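Local coordinates for protein putative hydrolase (Campylobacter jejuni, PDB 3D6L) that hydrolyses acyl-CoA thioesters as a hexameric hot dog fold thioesterase, probably acting on long-chain fatty acyl-CoA, at residues S82-V87 / L109-S114; E6-I11 / A38-E43; V76-T81 / N122-E127; I69-K74 / V87-Q92. All coordinates share one frame; numbering follows the deposited sequence.

Contact 1: S82-V87 / L109-S114; sequences SISVEV and LVTYVS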
loop_
_atom_site.group_PDB
_atom_site.type_symbol
_atom_site.label_atom_id
_atom_site.label_comp_id
_atom_site.label_asym_id
_atom_site.label_seq_id
_atom_site.Cartn_x
_atom_site.Cartn_y
_atom_site.Cartn_z
ATOM N N SER A 82 9.230 -19.871 -24.701
ATOM C CA SER A 82 9.894 -18.923 -23.807
ATOM C C SER A 82 10.238 -17.611 -24.511
ATOM O O SER A 82 10.431 -17.598 -25.723
ATOM C CB SER A 82 11.146 -19.544 -23.189
ATOM O OG SER A 82 12.202 -19.607 -24.138
ATOM N N ILE A 83 10.313 -16.523 -23.739
ATOM C CA ILE A 83 10.602 -15.185 -24.262
ATOM C C ILE A 83 11.574 -14.412 -23.358
ATOM O O ILE A 83 11.260 -14.125 -22.199
ATOM C CB ILE A 83 9.301 -14.339 -24.432
ATOM C CG1 ILE A 83 8.210 -15.131 -25.164
ATOM C CG2 ILE A 83 9.603 -13.013 -25.134
ATOM C CD1 ILE A 83 6.796 -14.602 -24.954
ATOM N N SER A 84 12.738 -14.054 -23.899
ATOM C CA SER A 84 13.734 -13.289 -23.153
ATOM C C SER A 84 13.688 -11.804 -23.458
ATOM O O SER A 84 13.582 -11.390 -24.618
ATOM C CB SER A 84 15.132 -13.820 -23.415
ATOM O OG SER A 84 15.200 -15.181 -23.038
ATOM N N VAL A 85 13.779 -11.002 -22.402
ATOM C CA VAL A 85 13.614 -9.568 -22.528
ATOM C C VAL A 85 14.708 -8.858 -21.759
ATOM O O VAL A 85 14.918 -9.128 -20.576
ATOM C CB VAL A 85 12.219 -9.108 -22.019
ATOM C CG1 VAL A 85 12.051 -7.605 -22.174
ATOM C CG2 VAL A 85 11.096 -9.835 -22.762
ATOM N N GLU A 86 15.419 -7.966 -22.439
ATOM C CA GLU A 86 16.316 -7.059 -21.751
ATOM C C GLU A 86 15.517 -5.835 -21.320
ATOM O O GLU A 86 14.845 -5.199 -22.141
ATOM C CB GLU A 86 17.508 -6.655 -22.628
ATOM C CG GLU A 86 18.545 -5.770 -21.906
ATOM C CD GLU A 86 19.361 -6.515 -20.850
ATOM O OE1 GLU A 86 19.807 -7.658 -21.113
ATOM O OE2 GLU A 86 19.576 -5.949 -19.753
ATOM N N VAL A 87 15.587 -5.516 -20.032
ATOM C CA VAL A 87 14.896 -4.353 -19.500
ATOM C C VAL A 87 15.921 -3.353 -19.003
ATOM O O VAL A 87 16.816 -3.699 -18.238
ATOM C CB VAL A 87 13.907 -4.728 -18.368
ATOM C CG1 VAL A 87 13.214 -3.483 -17.822
ATOM C CG2 VAL A 87 12.870 -5.748 -18.871
ATOM N N LEU A 109 17.713 -9.034 -17.365
ATOM C CA LEU A 109 17.328 -9.981 -18.404
ATOM C C LEU A 109 16.270 -10.906 -17.815
ATOM O O LEU A 109 16.579 -11.733 -16.958
ATOM C CB LEU A 109 18.538 -10.817 -18.827
ATOM C CG LEU A 109 18.806 -11.183 -20.290
ATOM C CD1 LEU A 109 19.756 -12.393 -20.333
ATOM C CD2 LEU A 109 17.534 -11.437 -21.112
ATOM N N VAL A 110 15.029 -10.768 -18.271
ATOM C CA VAL A 110 13.910 -11.524 -17.703
ATOM C C VAL A 110 13.392 -12.526 -18.728
ATOM O O VAL A 110 13.335 -12.218 -19.921
ATOM C CB VAL A 110 12.728 -10.581 -17.269
ATOM C CG1 VAL A 110 11.826 -11.280 -16.272
ATOM C CG2 VAL A 110 13.244 -9.266 -16.672
ATOM N N THR A 111 12.998 -13.713 -18.269
ATOM C CA THR A 111 12.423 -14.714 -19.166
ATOM C C THR A 111 10.992 -15.081 -18.765
ATOM O O THR A 111 10.686 -15.274 -17.585
ATOM C CB THR A 111 13.318 -15.982 -19.292
ATOM O OG1 THR A 111 14.677 -15.590 -19.537
ATOM C CG2 THR A 111 12.855 -16.875 -20.447
ATOM N N TYR A 112 10.132 -15.167 -19.772
ATOM C CA TYR A 112 8.717 -15.446 -19.598
ATOM C C TYR A 112 8.354 -16.681 -20.405
ATOM O O TYR A 112 9.033 -17.012 -21.379
ATOM C CB TYR A 112 7.875 -14.244 -20.069
ATOM C CG TYR A 112 8.235 -12.955 -19.365
ATOM C CD1 TYR A 112 9.237 -12.119 -19.859
ATOM C CD2 TYR A 112 7.588 -12.586 -18.185
ATOM C CE1 TYR A 112 9.582 -10.934 -19.196
ATOM C CE2 TYR A 112 7.921 -11.413 -17.514
ATOM C CZ TYR A 112 8.916 -10.590 -18.018
ATOM O OH TYR A 112 9.243 -9.436 -17.337
ATOM N N VAL A 113 7.299 -17.371 -19.991
ATOM C CA VAL A 113 6.743 -18.445 -20.794
ATOM C C VAL A 113 5.386 -17.978 -21.317
ATOM O O VAL A 113 4.618 -17.346 -20.592
ATOM C CB VAL A 113 6.647 -19.784 -20.009
ATOM C CG1 VAL A 113 5.680 -19.673 -18.833
ATOM C CG2 VAL A 113 6.230 -20.924 -20.924
ATOM N N SER A 114 5.108 -18.262 -22.583
ATOM C CA SER A 114 3.826 -17.902 -23.167
ATOM C C SER A 114 2.798 -18.971 -22.788
ATOM O O SER A 114 3.007 -20.157 -23.039
ATOM C CB SER A 114 3.961 -17.759 -24.678
ATOM O OG SER A 114 3.172 -18.701 -25.368
#
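S82-V87 and L109-S114 run antiparallel as adjacent strands, with their axes 155° apart in direction. I83 pairs with Y112, and V85 with V110, as hydrogen-bonded pairs. Each pair exchanges two backbone bonds. The I83 N to Y112 O bond measures 2.7 Å. S82-V113, S84-T111 and E86-L109 are the non-hydrogen-bonded pairs. Here CA-H groups add to the grip: T111 CA lies 3.3 Å from I83 O, an oxygen that already accepts from Y112 N.

I83, V85, V110 and Y112 share the buried face. The Y112 ring stands beside its own backbone N (chi1 -57°), and this brings its edge to I83 O. That oxygen lies near the ring plane, 3.7 Å from Y112 CD1. V85 CG2 comes to the ring obliquely, 4.0 Å from Y112 CE1. The Y112 hydroxyl is taken by D34 O of helix 26-42. Further along, V87 CG2 and V110 CG2 meet at 4.2 Å, and I33 of the same helix packs on both valines.

The other face is more polar and partly exposed. S84 OG and T111 OG1 stand 3.6 Å apart. L109 turns CD2 back over the neighbouring strand, 3.5 Å from V85 O. The E86 side chain crosses that of L109 at about a right angle, with OE1 3.8 Å from L109 CG.

These segments belong to the hairpin of strands 82-94 and 100-115. Its apolar face lies against helix 26-42, the central helix that the curved antiparallel sheet wraps in a hot dog fold.

Contact 2: E6-I11 / A38-E43; sequences EPKLKI and AIAARE
K8 lays the middle of its side chain on I39, with K8 CD 3.7 Å from I39 CG2. The two chains slide past each other in opposite directions. This is where the end of the central helix of the hot dog fold, 26-42, meets strand 9-12, the outermost of the sheet within this chain. I39 works with both of its ends. CG2, anti to the backbone N while chi1 is -70°, takes the lysine methylene. CD1 turns to the strand backbone and lies 3.5 Å from K8 O. The same CD1 is in contact with the L9 CD1 methyl, where the two side chains cross at a slant.

K8 and L9 form a classic beta bulge opposite C71 on strand 68-78, and both reach I39. L9 also packs on L35 and Q32, about one and two turns back from I39. A40, beside I39, turns its methyl to S73 and V85 of the sheet. The outer side of strand 9-12 faces the second subunit, to which K10 makes backbone hydrogen bonds.

The lysine chain is bent at chi2, chi3 and chi4, and past CD it comes up to E43 from the opposite direction. The charges would attract each other, but K8 NZ stays 4.3 Å from E43 OE1, beyond a salt bridge. The nearer approach is by carbon: K8 CE lies 3.9 Å from E43 OE1.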
loop_
_atom_site.group_PDB
_atom_site.type_symbol
_atom_site.label_atom_id
_atom_site.label_comp_id
_atom_site.label_asym_id
_atom_site.label_seq_id
_atom_site.Cartn_x
_atom_site.Cartn_y
_atom_site.Cartn_z
ATOM N N GLU A 6 9.786 3.278 -27.339
ATOM C CA GLU A 6 9.330 4.072 -26.202
ATOM C C GLU A 6 9.174 3.177 -24.955
ATOM O O GLU A 6 9.127 1.948 -25.082
ATOM C CB GLU A 6 8.046 4.863 -26.546
ATOM C CG GLU A 6 6.823 4.046 -26.940
ATOM C CD GLU A 6 5.521 4.868 -26.945
ATOM O OE1 GLU A 6 5.474 5.941 -27.603
ATOM O OE2 GLU A 6 4.536 4.427 -26.295
ATOM N N PRO A 7 9.120 3.784 -23.748
ATOM C CA PRO A 7 9.039 2.995 -22.518
ATOM C C PRO A 7 7.794 2.124 -22.458
ATOM O O PRO A 7 6.725 2.534 -22.925
ATOM C CB PRO A 7 8.969 4.059 -21.417
ATOM C CG PRO A 7 9.504 5.288 -22.025
ATOM C CD PRO A 7 9.141 5.229 -23.461
ATOM N N LYS A 8 7.946 0.932 -21.885
ATOM C CA LYS A 8 6.821 0.030 -21.648
ATOM C C LYS A 8 6.111 0.408 -20.349
ATOM O O LYS A 8 4.904 0.202 -20.207
ATOM C CB LYS A 8 7.290 -1.428 -21.617
ATOM C CG LYS A 8 7.927 -1.898 -22.925
ATOM C CD LYS A 8 6.882 -2.188 -23.993
ATOM C CE LYS A 8 7.357 -1.776 -25.394
ATOM N NZ LYS A 8 8.716 -2.293 -25.764
ATOM N N LEU A 9 6.876 0.970 -19.417
ATOM C CA LEU A 9 6.349 1.542 -18.186
ATOM C C LEU A 9 7.005 2.879 -17.915
ATOM O O LEU A 9 8.166 3.088 -18.260
ATOM C CB LEU A 9 6.594 0.607 -16.999
ATOM C CG LEU A 9 5.416 -0.110 -16.338
ATOM C CD1 LEU A 9 4.532 -0.829 -17.337
ATOM C CD2 LEU A 9 5.927 -1.096 -15.291
ATOM N N LYS A 10 6.243 3.771 -17.289
ATOM C CA LYS A 10 6.708 5.082 -16.869
ATOM C C LYS A 10 5.942 5.469 -15.583
ATOM O O LYS A 10 4.722 5.669 -15.600
ATOM C CB LYS A 10 6.497 6.089 -18.003
ATOM C CG LYS A 10 7.311 7.367 -17.911
ATOM C CD LYS A 10 7.598 7.916 -19.316
ATOM C CE LYS A 10 7.544 9.455 -19.395
ATOM N NZ LYS A 10 8.751 10.155 -18.865
ATOM N N ILE A 11 6.668 5.538 -14.467
ATOM C CA ILE A 11 6.074 5.736 -13.149
ATOM C C ILE A 11 6.877 6.786 -12.438
ATOM O O ILE A 11 8.058 6.958 -12.728
ATOM C CB ILE A 11 6.197 4.481 -12.233
ATOM C CG1 ILE A 11 6.730 3.266 -12.982
ATOM C CG2 ILE A 11 4.899 4.171 -11.530
ATOM C CD1 ILE A 11 8.220 3.146 -12.907
ATOM N N ALA A 38 7.068 -8.017 -19.108
ATOM C CA ALA A 38 5.869 -8.786 -19.435
ATOM C C ALA A 38 5.075 -8.163 -20.587
ATOM O O ALA A 38 4.621 -8.878 -21.500
ATOM C CB ALA A 38 4.999 -8.950 -18.208
ATOM N N ILE A 39 4.917 -6.837 -20.551
ATOM C CA ILE A 39 4.262 -6.099 -21.634
ATOM C C ILE A 39 4.959 -6.361 -22.968
ATOM O O ILE A 39 4.295 -6.515 -24.001
ATOM C CB ILE A 39 4.234 -4.571 -21.360
ATOM C CG1 ILE A 39 3.262 -4.253 -20.222
ATOM C CG2 ILE A 39 3.835 -3.783 -22.629
ATOM C CD1 ILE A 39 3.465 -2.892 -19.631
ATOM N N ALA A 40 6.292 -6.410 -22.935
ATOM C CA ALA A 40 7.093 -6.661 -24.129
ATOM C C ALA A 40 6.932 -8.095 -24.606
ATOM O O ALA A 40 6.783 -8.335 -25.803
ATOM C CB ALA A 40 8.558 -6.345 -23.879
ATOM N N ALA A 41 6.960 -9.037 -23.664
ATOM C CA ALA A 41 6.804 -10.461 -23.966
ATOM C C ALA A 41 5.412 -10.802 -24.506
ATOM O O ALA A 41 5.281 -11.664 -25.374
ATOM C CB ALA A 41 7.129 -11.302 -22.741
ATOM N N ARG A 42 4.382 -10.126 -23.998
ATOM C CA ARG A 42 3.010 -10.343 -24.471
ATOM C C ARG A 42 2.769 -9.911 -25.929
ATOM O O ARG A 42 1.804 -10.355 -26.546
ATOM C CB ARG A 42 1.981 -9.704 -23.535
ATOM C CG ARG A 42 1.577 -10.592 -22.366
ATOM C CD ARG A 42 0.321 -10.076 -21.656
ATOM N NE ARG A 42 0.483 -8.691 -21.209
ATOM C CZ ARG A 42 1.032 -8.316 -20.051
ATOM N NH1 ARG A 42 1.475 -9.219 -19.179
ATOM N NH2 ARG A 42 1.129 -7.018 -19.759
ATOM N N GLU A 43 3.638 -9.063 -26.480
ATOM C CA GLU A 43 3.631 -8.804 -27.926
ATOM C C GLU A 43 3.799 -10.096 -28.744
ATOM O O GLU A 43 3.400 -10.166 -29.919
ATOM C CB GLU A 43 4.732 -7.821 -28.310
ATOM C CG GLU A 43 4.398 -6.367 -28.034
ATOM C CD GLU A 43 5.619 -5.461 -28.132
ATOM O OE1 GLU A 43 5.487 -4.251 -27.817
ATOM O OE2 GLU A 43 6.716 -5.963 -28.505
#

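Contact 3: V76-T81 / N122-E127; sequences VNVGNT and NPISEE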
loop_
_atom_site.group_PDB
_atom_site.type_symbol
_atom_site.label_atom_id
_atom_site.label_comp_id
_atom_site.label_asym_id
_atom_site.label_seq_id
_atom_site.Cartn_x
_atom_site.Cartn_y
_atom_site.Cartn_z
ATOM N N VAL A 76 14.911 -10.198 -26.712
ATOM C CA VAL A 76 16.256 -10.590 -27.068
ATOM C C VAL A 76 16.237 -11.987 -27.696
ATOM O O VAL A 76 17.022 -12.284 -28.597
ATOM C CB VAL A 76 17.157 -10.532 -25.787
ATOM C CG1 VAL A 76 18.331 -11.520 -25.840
ATOM C CG2 VAL A 76 17.633 -9.109 -25.543
ATOM N N ASN A 77 15.327 -12.834 -27.220
ATOM C CA ASN A 77 15.245 -14.212 -27.676
ATOM C C ASN A 77 13.849 -14.804 -27.578
ATOM O O ASN A 77 13.102 -14.511 -26.652
ATOM C CB ASN A 77 16.217 -15.078 -26.888
ATOM C CG ASN A 77 16.892 -16.106 -27.752
ATOM O OD1 ASN A 77 18.011 -15.886 -28.229
ATOM N ND2 ASN A 77 16.212 -17.224 -27.996
ATOM N N VAL A 78 13.509 -15.642 -28.549
ATOM C CA VAL A 78 12.231 -16.336 -28.558
ATOM C C VAL A 78 12.485 -17.806 -28.846
ATOM O O VAL A 78 13.181 -18.151 -29.800
ATOM C CB VAL A 78 11.257 -15.750 -29.613
ATOM C CG1 VAL A 78 9.940 -16.500 -29.602
ATOM C CG2 VAL A 78 11.010 -14.268 -29.361
ATOM N N GLY A 79 11.933 -18.665 -27.999
ATOM C CA GLY A 79 12.044 -20.104 -28.167
ATOM C C GLY A 79 10.728 -20.634 -28.686
ATOM O O GLY A 79 10.039 -19.954 -29.434
ATOM N N ASN A 80 10.384 -21.851 -28.286
ATOM C CA ASN A 80 9.118 -22.463 -28.658
ATOM C C ASN A 80 7.978 -21.895 -27.795
ATOM O O ASN A 80 6.904 -21.566 -28.317
ATOM C CB ASN A 80 9.249 -23.998 -28.586
ATOM C CG ASN A 80 7.937 -24.701 -28.261
ATOM O OD1 ASN A 80 7.048 -24.827 -29.110
ATOM N ND2 ASN A 80 7.820 -25.184 -27.021
ATOM N N THR A 81 8.232 -21.760 -26.487
ATOM C CA THR A 81 7.288 -21.126 -25.550
ATOM C C THR A 81 7.901 -19.984 -24.714
ATOM O O THR A 81 7.165 -19.215 -24.080
ATOM C CB THR A 81 6.660 -22.145 -24.561
ATOM O OG1 THR A 81 7.701 -22.834 -23.862
ATOM C CG2 THR A 81 5.779 -23.154 -25.283
ATOM N N ASN A 122 1.720 -22.388 -24.057
ATOM C CA ASN A 122 1.167 -21.971 -25.338
ATOM C C ASN A 122 2.342 -21.801 -26.304
ATOM O O ASN A 122 3.174 -20.924 -26.101
ATOM C CB ASN A 122 0.396 -20.646 -25.152
ATOM C CG ASN A 122 -0.494 -20.275 -26.352
ATOM O OD1 ASN A 122 -0.555 -20.991 -27.356
ATOM N ND2 ASN A 122 -1.188 -19.135 -26.241
ATOM N N PRO A 123 2.459 -22.671 -27.326
ATOM C CA PRO A 123 3.511 -22.431 -28.322
ATOM C C PRO A 123 3.293 -21.103 -29.036
ATOM O O PRO A 123 2.174 -20.799 -29.447
ATOM C CB PRO A 123 3.357 -23.605 -29.297
ATOM C CG PRO A 123 2.665 -24.661 -28.504
ATOM C CD PRO A 123 1.706 -23.905 -27.622
ATOM N N ILE A 124 4.359 -20.315 -29.147
ATOM C CA ILE A 124 4.294 -18.990 -29.762
ATOM C C ILE A 124 4.078 -19.127 -31.273
ATOM O O ILE A 124 4.753 -19.927 -31.937
ATOM C CB ILE A 124 5.579 -18.165 -29.475
ATOM C CG1 ILE A 124 5.821 -18.058 -27.965
ATOM C CG2 ILE A 124 5.491 -16.776 -30.118
ATOM C CD1 ILE A 124 7.235 -17.705 -27.576
ATOM N N SER A 125 3.138 -18.343 -31.800
ATOM C CA SER A 125 2.798 -18.378 -33.220
ATOM C C SER A 125 3.952 -17.869 -34.071
ATOM O O SER A 125 4.545 -16.834 -33.760
ATOM C CB SER A 125 1.538 -17.554 -33.498
ATOM O OG SER A 125 1.842 -16.179 -33.620
ATOM N N GLU A 126 4.257 -18.598 -35.141
ATOM C CA GLU A 126 5.350 -18.238 -36.052
ATOM C C GLU A 126 5.166 -16.855 -36.706
ATOM O O GLU A 126 6.146 -16.195 -37.064
ATOM C CB GLU A 126 5.627 -19.356 -37.096
ATOM C CG GLU A 126 4.452 -20.339 -37.353
ATOM C CD GLU A 126 4.670 -21.293 -38.544
ATOM O OE1 GLU A 126 5.482 -22.248 -38.415
ATOM O OE2 GLU A 126 4.007 -21.103 -39.602
ATOM N N GLU A 127 3.912 -16.418 -36.827
ATOM C CA GLU A 127 3.595 -15.103 -37.381
ATOM C C GLU A 127 4.109 -13.953 -36.515
ATOM O O GLU A 127 4.693 -13.003 -37.028
ATOM C CB GLU A 127 2.094 -14.949 -37.599
ATOM C CG GLU A 127 1.704 -13.585 -38.184
ATOM C CD GLU A 127 0.211 -13.439 -38.387
ATOM O OE1 GLU A 127 -0.393 -14.338 -39.023
ATOM O OE2 GLU A 127 -0.362 -12.423 -37.926
#
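I124 is the plug of this contact. It presses into the tight turn of the hairpin formed by strands 68-78 and 82-94, at one end of the hot dog sheet. The well-packed part gathers round its CD1 atom, which lies 3.6 Å from V78 CG1 and also touches the T81 backbone at C. The V78 and I124 side chains cross at a slant. I83 and L44 pack on I124 from outside the two segments, so its apolar end is buried.

A backbone bond holds the I124 main chain against the turn. I124 N donates to N80 O at 3.0 Å. The bond is straight, 169° at the hydrogen, and enters nearly along the C=O axis. P123 CA-H adds a weaker contact to the same oxygen, with CA and N80 O 3.5 Å apart. On the next residues T81 CG2 rests 3.5 Å from N122 O. That oxygen also accepts from S114 OG on strand 100-115. N122 also bonds the S114 backbone, which ties this region to that strand.

G79 O bonds K129 NZ of helix 126-130, whose side chain packs on V78 and I124. S125 holds the N-cap position of that helix, its OG reaching L128 N by a weak hydrogen bond. The contact thins out towards solvent at N80 and P123. They form its loose rim, two side chains lying side by side and pointing the same way. Their approach is slight: N80 OD1 lies 3.9 Å from P123 CB.

Contact 4: I69-K74 / V87-Q92; sequences ISCYSK and VEVTAQ
Y72 and T90 meet on one face of the sheet, their side chains crossing at about a right angle. T90 OG1 lies at the ring edge, in its plane, 3.6 Å from Y72 CE1. E88 O sits in the same plane and approaches Y72 CD1. The ring takes this place because Y72 CG stands beside its own backbone N (chi1 -61°), and that N donates to E88 O at 2.8 Å.

On the opposite face I69 CG2 touches V89 CG1, crossing it at a slant. C71 SG is 4.2 Å from V89 CG2. V87, at the far end, turns CG1 to Y72 O at 3.5 Å.

Behind these side chains lie two antiparallel hydrogen-bonded pairs, S70-T90 and Y72-E88, each with two bonds. T90 O has several partners. It takes S70 N, a hydrogen of water 1 at 3.1 Å, and a CA-H contact from I69. The water also bonds S70 OG at 2.8 Å, so it bridges the strands beside the direct bond.

Further out, I33 and A36 of helix 26-42 lie on V89 and C71, and P7 packs on Y72. S73 OG makes a weak hydrogen bond to A36 O. E88 directs its carboxylate away from Y72, to S107 OG on strand 100-115.

The chemistry implies a two-sided sheet. The face of I69, C71, S73, V87 and V89 is mostly apolar, and helix 26-42 packs on C71, S73, V87 and V89. The face of S70, Y72, E88 and T90 is polar, with a water bonded to the S70 hydroxyl.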
loop_
_atom_site.group_PDB
_atom_site.type_symbol
_atom_site.label_atom_id
_atom_site.label_comp_id
_atom_site.label_asym_id
_atom_site.label_seq_id
_atom_site.Cartn_x
_atom_site.Cartn_y
_atom_site.Cartn_z
ATOM N N ILE A 69 10.662 7.130 -13.467
ATOM C CA ILE A 69 11.317 5.908 -13.917
ATOM C C ILE A 69 10.680 5.407 -15.200
ATOM O O ILE A 69 9.468 5.223 -15.276
ATOM C CB ILE A 69 11.344 4.808 -12.816
ATOM C CG1 ILE A 69 12.488 5.067 -11.835
ATOM C CG2 ILE A 69 11.565 3.427 -13.407
ATOM C CD1 ILE A 69 12.139 6.084 -10.795
ATOM N N SER A 70 11.520 5.217 -16.211
ATOM C CA SER A 70 11.095 4.684 -17.491
ATOM C C SER A 70 11.741 3.323 -17.673
ATOM O O SER A 70 12.941 3.164 -17.458
ATOM C CB SER A 70 11.494 5.627 -18.623
ATOM O OG SER A 70 10.749 6.836 -18.551
ATOM N N CYS A 71 10.925 2.342 -18.046
ATOM C CA CYS A 71 11.390 0.989 -18.285
ATOM C C CYS A 71 11.259 0.669 -19.753
ATOM O O CYS A 71 10.147 0.610 -20.295
ATOM C CB CYS A 71 10.575 -0.025 -17.481
ATOM S SG CYS A 71 10.568 0.240 -15.710
ATOM N N TYR A 72 12.409 0.455 -20.378
ATOM C CA TYR A 72 12.502 0.091 -21.774
ATOM C C TYR A 72 12.752 -1.399 -21.893
ATOM O O TYR A 72 13.381 -2.003 -21.024
ATOM C CB TYR A 72 13.648 0.849 -22.427
ATOM C CG TYR A 72 13.489 2.346 -22.386
ATOM C CD1 TYR A 72 13.924 3.086 -21.281
ATOM C CD2 TYR A 72 12.900 3.032 -23.460
ATOM C CE1 TYR A 72 13.779 4.473 -21.246
ATOM C CE2 TYR A 72 12.756 4.424 -23.437
ATOM C CZ TYR A 72 13.195 5.132 -22.326
ATOM O OH TYR A 72 13.056 6.499 -22.298
ATOM N N SER A 73 12.275 -1.980 -22.985
ATOM C CA SER A 73 12.376 -3.412 -23.199
ATOM C C SER A 73 12.810 -3.764 -24.605
ATOM O O SER A 73 12.404 -3.117 -25.575
ATOM C CB SER A 73 11.041 -4.068 -22.913
ATOM O OG SER A 73 10.646 -3.775 -21.587
ATOM N N LYS A 74 13.660 -4.783 -24.704
ATOM C CA LYS A 74 13.950 -5.401 -25.983
ATOM C C LYS A 74 13.858 -6.922 -25.878
ATOM O O LYS A 74 14.588 -7.553 -25.107
ATOM C CB LYS A 74 15.318 -4.964 -26.520
ATOM C CG LYS A 74 15.581 -5.463 -27.942
ATOM C CD LYS A 74 16.774 -4.788 -28.591
ATOM C CE LYS A 74 17.220 -5.559 -29.836
ATOM N NZ LYS A 74 16.224 -5.503 -30.956
ATOM N N VAL A 87 15.587 -5.516 -20.032
ATOM C CA VAL A 87 14.896 -4.353 -19.500
ATOM C C VAL A 87 15.921 -3.353 -19.003
ATOM O O VAL A 87 16.816 -3.699 -18.238
ATOM C CB VAL A 87 13.907 -4.728 -18.368
ATOM C CG1 VAL A 87 13.214 -3.483 -17.822
ATOM C CG2 VAL A 87 12.870 -5.748 -18.871
ATOM N N GLU A 88 15.784 -2.113 -19.458
ATOM C CA GLU A 88 16.657 -1.039 -19.034
ATOM C C GLU A 88 15.821 0.017 -18.356
ATOM O O GLU A 88 14.803 0.456 -18.893
ATOM C CB GLU A 88 17.387 -0.426 -20.230
ATOM C CG GLU A 88 18.363 -1.368 -20.913
ATOM C CD GLU A 88 19.625 -1.612 -20.101
ATOM O OE1 GLU A 88 19.941 -0.791 -19.211
ATOM O OE2 GLU A 88 20.303 -2.635 -20.359
ATOM N N VAL A 89 16.256 0.430 -17.174
ATOM C CA VAL A 89 15.535 1.436 -16.421
ATOM C C VAL A 89 16.340 2.736 -16.396
ATOM O O VAL A 89 17.543 2.721 -16.115
ATOM C CB VAL A 89 15.221 0.942 -14.986
ATOM C CG1 VAL A 89 14.269 1.884 -14.290
ATOM C CG2 VAL A 89 14.633 -0.463 -15.019
ATOM N N THR A 90 15.672 3.850 -16.709
ATOM C CA THR A 90 16.268 5.183 -16.628
ATOM C C THR A 90 15.516 6.047 -15.606
ATOM O O THR A 90 14.290 5.986 -15.521
ATOM C CB THR A 90 16.252 5.906 -17.999
ATOM O OG1 THR A 90 14.908 6.272 -18.337
ATOM C CG2 THR A 90 16.818 5.017 -19.108
ATOM N N ALA A 91 16.249 6.842 -14.829
ATOM C CA ALA A 91 15.631 7.806 -13.923
ATOM C C ALA A 91 15.800 9.224 -14.457
ATOM O O ALA A 91 16.905 9.644 -14.805
ATOM C CB ALA A 91 16.200 7.689 -12.526
ATOM N N GLN A 92 14.688 9.946 -14.547
ATOM C CA GLN A 92 14.706 11.348 -14.941
ATOM C C GLN A 92 14.581 12.207 -13.687
ATOM O O GLN A 92 13.663 12.034 -12.889
ATOM C CB GLN A 92 13.574 11.629 -15.918
ATOM C CG GLN A 92 13.756 12.870 -16.742
ATOM C CD GLN A 92 12.558 13.130 -17.636
ATOM O OE1 GLN A 92 12.148 12.259 -18.425
ATOM N NE2 GLN A 92 11.979 14.326 -17.515
HETATM O O HOH W 1 12.709 8.231 -17.047
#

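From the N terminus, contact 2 closes first. It brings helix 26-42 back to strand 9-12, and it closes before the other three open. Contact 4 then pairs strands 68-78 and 82-94, and contact 1 pairs 82-94 with 100-115. These two cross along the chain and share V87. Contact 3 spans the longest loop, from the end of strand 68-78 to the lead-in of helix 126-130, with contact 1 nested inside; it crosses contact 4. In space, contact 2 adjoins contacts 1 and 4 through the helix and sheet. Contacts 3 and 4 stand about 24 Å apart between centres, towards different ends of the sheet.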